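Long-range contacts in antigen 43 (Escherichia coli, PDB 4KH3), which mediates bacterial clumping through self-association as an autotransporter adhesin, and is probably involved in biofilm formation: residues T405-A410 and T425-D430; N421-I426 and S443-G448. All blocks are in the same frame, centred on the assembly; numbering follows the deposited sequence.

How the contacts relate
Strand 403-407 supplies T405-N407, and the turn after it leads into strand 410-414; the chain then runs through 417-420 and returns as strand 423-426, where contact 1 closes one turn of the beta-helix. The next turn starts on that same strand, passes through 431-434 and 437-439, and is closed by contact 2 as strand 443-446 settles beside it. The two loops are staggered, neither nested in the other, and their contacts share T425 and I426. Strand 423-426 is therefore the middle of three parallel neighbours, and the contact centres lie about 10 Å apart. Packing of L406 CD1 on L424 CD1 (3.8 Å) and of R427 CA on S447 OG (3.4 Å) joins them directly.

Contact 1 of 2, residues T405-A410 and T425-D430; sequences TLNNGA and TIREGD
A chi1 of -71° places CG of N407 beside its own backbone N, and chi2 then turns OD1 to the returning chain, where it accepts the N-H of R427 at 2.9 Å, nearly in line with its C=O bond. These segments belong to successive turns of the parallel beta-helix expected of an autotransporter passenger, and the bond marks where regular strand pairing gives out. Before it, T405 and T425 form a parallel bridge and L406 N donates to T425 O at 2.8 Å. Beyond it, L406 O stands 4.1 Å from R427 N, too far for the next backbone bond, and the asparagine oxygen takes over that amide.

The threonines of the bridge lie side by side and point the same way. T425 turns CG2 into the space between its backbone N and carbonyl carbon, which leaves the methyl 3.4 Å from T405 OG1. On the other face, L406 CB meets I426 CG1 at 3.7 Å, and both residues also touch A431 of the following strand.

Past the strands, N407-A410 forms a type I' turn. At its corner N408 N bonds E428 O at 2.8 Å, while the N408 amide lies across the extended E428 side chain, N408 OD1 being 3.5 Å from E428 CG. Amide and carboxylate planes stand 85° apart; the polar partner of N408 ND2 is instead N389 OD1, one turn earlier. The backbone N of G409 reaches D430 O at 2.9 Å from above the carbonyl plane, 36° out of it.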
loop_
_atom_site.group_PDB
_atom_site.type_symbol
_atom_site.label_atom_id
_atom_site.label_comp_id
_atom_site.label_asym_id
_atom_site.label_seq_id
_atom_site.Cartn_x
_atom_site.Cartn_y
_atom_site.Cartn_z
ATOM N N THR A 405 25.704 -20.099 12.957
ATOM C CA THR A 405 24.685 -20.690 13.806
ATOM C C THR A 405 23.313 -20.736 13.133
ATOM O O THR A 405 22.835 -19.730 12.600
ATOM C CB THR A 405 24.585 -19.918 15.115
ATOM O OG1 THR A 405 25.871 -19.906 15.751
ATOM C CG2 THR A 405 23.555 -20.554 16.035
ATOM N N LEU A 406 22.695 -21.914 13.147
ATOM C CA LEU A 406 21.369 -22.105 12.569
ATOM C C LEU A 406 20.399 -22.577 13.644
ATOM O O LEU A 406 20.489 -23.710 14.100
ATOM C CB LEU A 406 21.425 -23.130 11.441
ATOM C CG LEU A 406 22.423 -22.867 10.309
ATOM C CD1 LEU A 406 22.338 -23.979 9.278
ATOM C CD2 LEU A 406 22.218 -21.492 9.649
ATOM N N ASN A 407 19.485 -21.703 14.056
ATOM C CA ASN A 407 18.519 -22.018 15.103
ATOM C C ASN A 407 17.073 -21.756 14.675
ATOM O O ASN A 407 16.818 -20.987 13.744
ATOM C CB ASN A 407 18.785 -21.187 16.362
ATOM C CG ASN A 407 20.037 -21.609 17.105
ATOM O OD1 ASN A 407 20.487 -22.748 17.005
ATOM N ND2 ASN A 407 20.593 -20.686 17.885
ATOM N N ASN A 408 16.144 -22.424 15.358
ATOM C CA ASN A 408 14.730 -22.054 15.385
ATOM C C ASN A 408 14.067 -21.736 14.052
ATOM O O ASN A 408 13.472 -20.672 13.901
ATOM C CB ASN A 408 14.549 -20.850 16.303
ATOM C CG ASN A 408 14.973 -21.140 17.720
ATOM O OD1 ASN A 408 14.655 -22.192 18.268
ATOM N ND2 ASN A 408 15.698 -20.210 18.324
ATOM N N GLY A 409 14.155 -22.653 13.097
ATOM C CA GLY A 409 13.483 -22.469 11.828
ATOM C C GLY A 409 14.389 -21.885 10.765
ATOM O O GLY A 409 13.947 -21.580 9.655
ATOM N N ALA A 410 15.662 -21.727 11.108
ATOM C CA ALA A 410 16.641 -21.202 10.173
ATOM C C ALA A 410 16.678 -22.022 8.888
ATOM O O ALA A 410 16.542 -23.245 8.906
ATOM C CB ALA A 410 18.010 -21.163 10.819
ATOM N N THR A 425 26.902 -24.623 13.342
ATOM C CA THR A 425 26.305 -25.156 14.560
ATOM C C THR A 425 24.803 -24.912 14.671
ATOM O O THR A 425 24.312 -23.814 14.409
ATOM C CB THR A 425 27.022 -24.634 15.842
ATOM O OG1 THR A 425 26.434 -25.238 16.998
ATOM C CG2 THR A 425 26.893 -23.134 15.974
ATOM N N ILE A 426 24.088 -25.964 15.059
ATOM C CA ILE A 426 22.661 -25.894 15.335
ATOM C C ILE A 426 22.466 -26.207 16.811
ATOM O O ILE A 426 22.816 -27.288 17.274
ATOM C CB ILE A 426 21.869 -26.901 14.481
ATOM C CG1 ILE A 426 21.855 -26.463 13.015
ATOM C CG2 ILE A 426 20.431 -27.040 15.003
ATOM C CD1 ILE A 426 23.130 -26.712 12.253
ATOM N N ARG A 427 21.921 -25.260 17.558
ATOM C CA ARG A 427 21.891 -25.397 19.003
ATOM C C ARG A 427 20.487 -25.468 19.608
ATOM O O ARG A 427 20.322 -25.840 20.774
ATOM C CB ARG A 427 22.667 -24.243 19.627
ATOM C CG ARG A 427 24.087 -24.129 19.104
ATOM C CD ARG A 427 24.858 -23.023 19.809
ATOM N NE ARG A 427 24.821 -23.185 21.259
ATOM C CZ ARG A 427 24.666 -22.181 22.114
ATOM N NH1 ARG A 427 24.539 -20.938 21.666
ATOM N NH2 ARG A 427 24.637 -22.417 23.419
ATOM N N GLU A 428 19.477 -25.135 18.814
ATOM C CA GLU A 428 18.142 -24.885 19.350
ATOM C C GLU A 428 17.114 -24.887 18.217
ATOM O O GLU A 428 17.304 -24.227 17.204
ATOM C CB GLU A 428 18.154 -23.529 20.058
ATOM C CG GLU A 428 16.902 -23.164 20.827
ATOM C CD GLU A 428 16.996 -21.764 21.424
ATOM O OE1 GLU A 428 18.094 -21.163 21.358
ATOM O OE2 GLU A 428 15.979 -21.263 21.955
ATOM N N GLY A 429 16.033 -25.644 18.381
ATOM C CA GLY A 429 15.026 -25.774 17.341
ATOM C C GLY A 429 15.490 -26.505 16.088
ATOM O O GLY A 429 16.415 -27.310 16.118
ATOM N N ASP A 430 14.826 -26.227 14.976
ATOM C CA ASP A 430 15.083 -26.940 13.738
ATOM C C ASP A 430 15.935 -26.092 12.813
ATOM O O ASP A 430 16.018 -24.877 12.978
ATOM C CB ASP A 430 13.763 -27.244 13.024
ATOM C CG ASP A 430 12.936 -28.305 13.729
ATOM O OD1 ASP A 430 13.417 -28.924 14.706
ATOM O OD2 ASP A 430 11.797 -28.537 13.278
#

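Contact 2 of 2, residues N421-I426 and S443-G448; sequences NDTLTI and SVEKSG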
loop_
_atom_site.group_PDB
_atom_site.type_symbol
_atom_site.label_atom_id
_atom_site.label_comp_id
_atom_site.label_asym_id
_atom_site.label_seq_id
_atom_site.Cartn_x
_atom_site.Cartn_y
_atom_site.Cartn_z
ATOM N N ASN A 421 35.234 -24.143 6.643
ATOM C CA ASN A 421 36.402 -24.761 7.251
ATOM C C ASN A 421 36.350 -24.527 8.751
ATOM O O ASN A 421 37.209 -24.996 9.499
ATOM C CB ASN A 421 37.701 -24.192 6.653
ATOM C CG ASN A 421 37.890 -24.568 5.178
ATOM O OD1 ASN A 421 37.632 -25.699 4.769
ATOM N ND2 ASN A 421 38.338 -23.611 4.378
ATOM N N ASP A 422 35.331 -23.791 9.189
ATOM C CA ASP A 422 35.140 -23.539 10.611
ATOM C C ASP A 422 33.914 -24.285 11.132
ATOM O O ASP A 422 33.671 -25.425 10.753
ATOM C CB ASP A 422 35.046 -22.042 10.902
ATOM C CG ASP A 422 36.228 -21.258 10.340
ATOM O OD1 ASP A 422 37.192 -21.880 9.855
ATOM O OD2 ASP A 422 36.195 -20.012 10.388
ATOM N N THR A 423 33.137 -23.646 11.995
ATOM C CA THR A 423 32.071 -24.355 12.685
ATOM C C THR A 423 30.655 -23.943 12.273
ATOM O O THR A 423 30.252 -22.800 12.446
ATOM C CB THR A 423 32.219 -24.188 14.190
ATOM O OG1 THR A 423 33.501 -24.685 14.592
ATOM C CG2 THR A 423 31.120 -24.944 14.923
ATOM N N LEU A 424 29.906 -24.891 11.726
ATOM C CA LEU A 424 28.481 -24.710 11.479
ATOM C C LEU A 424 27.718 -25.381 12.621
ATOM O O LEU A 424 27.881 -26.570 12.863
ATOM C CB LEU A 424 28.106 -25.339 10.140
ATOM C CG LEU A 424 26.635 -25.312 9.729
ATOM C CD1 LEU A 424 26.133 -23.886 9.702
ATOM C CD2 LEU A 424 26.434 -25.977 8.366
ATOM N N THR A 425 26.902 -24.623 13.342
ATOM C CA THR A 425 26.305 -25.156 14.560
ATOM C C THR A 425 24.803 -24.912 14.671
ATOM O O THR A 425 24.312 -23.814 14.409
ATOM C CB THR A 425 27.022 -24.634 15.842
ATOM O OG1 THR A 425 26.434 -25.238 16.998
ATOM C CG2 THR A 425 26.893 -23.134 15.974
ATOM N N ILE A 426 24.088 -25.964 15.059
ATOM C CA ILE A 426 22.661 -25.894 15.335
ATOM C C ILE A 426 22.466 -26.207 16.811
ATOM O O ILE A 426 22.816 -27.288 17.274
ATOM C CB ILE A 426 21.869 -26.901 14.481
ATOM C CG1 ILE A 426 21.855 -26.463 13.015
ATOM C CG2 ILE A 426 20.431 -27.040 15.003
ATOM C CD1 ILE A 426 23.130 -26.712 12.253
ATOM N N SER A 443 33.547 -28.466 10.536
ATOM C CA SER A 443 32.683 -29.444 11.173
ATOM C C SER A 443 31.297 -28.864 11.456
ATOM O O SER A 443 31.145 -27.653 11.655
ATOM C CB SER A 443 33.327 -29.972 12.459
ATOM O OG SER A 443 33.464 -28.943 13.423
ATOM N N VAL A 444 30.290 -29.737 11.458
ATOM C CA VAL A 444 28.937 -29.366 11.854
ATOM C C VAL A 444 28.654 -29.863 13.275
ATOM O O VAL A 444 28.982 -31.005 13.608
ATOM C CB VAL A 444 27.894 -29.963 10.905
ATOM C CG1 VAL A 444 26.528 -29.343 11.173
ATOM C CG2 VAL A 444 28.310 -29.770 9.446
ATOM N N GLU A 445 28.066 -29.008 14.111
ATOM C CA GLU A 445 27.687 -29.391 15.474
ATOM C C GLU A 445 26.167 -29.374 15.594
ATOM O O GLU A 445 25.526 -28.381 15.237
ATOM C CB GLU A 445 28.251 -28.410 16.502
ATOM C CG GLU A 445 29.677 -27.961 16.251
ATOM C CD GLU A 445 30.701 -28.878 16.883
ATOM O OE1 GLU A 445 30.403 -29.450 17.960
ATOM O OE2 GLU A 445 31.801 -29.024 16.300
ATOM N N LYS A 446 25.589 -30.463 16.092
ATOM C CA LYS A 446 24.145 -30.521 16.289
ATOM C C LYS A 446 23.787 -30.805 17.743
ATOM O O LYS A 446 24.100 -31.867 18.284
ATOM C CB LYS A 446 23.499 -31.556 15.364
ATOM C CG LYS A 446 22.026 -31.820 15.666
ATOM C CD LYS A 446 21.183 -30.552 15.568
ATOM C CE LYS A 446 19.696 -30.826 15.847
ATOM N NZ LYS A 446 19.384 -31.007 17.302
ATOM N N SER A 447 23.135 -29.839 18.371
ATOM C CA SER A 447 22.667 -29.991 19.735
ATOM C C SER A 447 21.236 -29.490 19.823
ATOM O O SER A 447 20.638 -29.107 18.811
ATOM C CB SER A 447 23.579 -29.243 20.712
ATOM O OG SER A 447 23.747 -27.894 20.323
ATOM N N GLY A 448 20.675 -29.506 21.025
ATOM C CA GLY A 448 19.259 -29.232 21.191
ATOM C C GLY A 448 18.393 -30.363 20.650
ATOM O O GLY A 448 18.867 -31.237 19.912
HETATM O O HOH W 1 25.713 -27.814 18.490
#
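Five backbone hydrogen bonds join D422, L424 and I426 to S443, E445 and S447. L424 N donates to S443 O, and L424 O receives E445 N at 2.7 Å; two residues on, I426 N meets E445 O at 2.8 Å with an N-H...O angle of 174°. S447 N completes the series on I426 O, and S443 N begins it on D422 O. The strand axes approach to 4.6 Å and their directions differ by 16°, in keeping with the parallel bridges from T423-S443 to I426-K446.

Apolar contact occupies the face of L424, I426, V444 and K446. L424 CG lies 4.3 Å from V444 CG1, and I426 CG2 rests on the aliphatic part of K446, 3.6 Å from its CD. L452 of strand 451-455 also covers I426, V444 and K446, which places this face inside the parallel beta-helix, consistent with its family's probable stalk role. The K446 chain, bent at chi2 and chi4, brings its buried ammonium back to the main chain: NZ bonds S447 O at 2.7 Å, from 62° out of the carbonyl plane, and G450 O and E468 O accept from it as well.

The opposite face carries mixed contacts. T423 turns CG2 anti to its backbone N and meets E445 CG at 3.6 Å, the two side chains crossing at a slant. E445 bends at chi2, and its OE2 receives weak hydrogen bonds from S443 OG and N465 ND2.

Water-mediated bonding comes last, at the C-terminal end of the pairing: one water links T425 OG1 to S447 OG, 2.7 Å from the latter, and donates to I426 O, which thus accepts from both the water and S447 N.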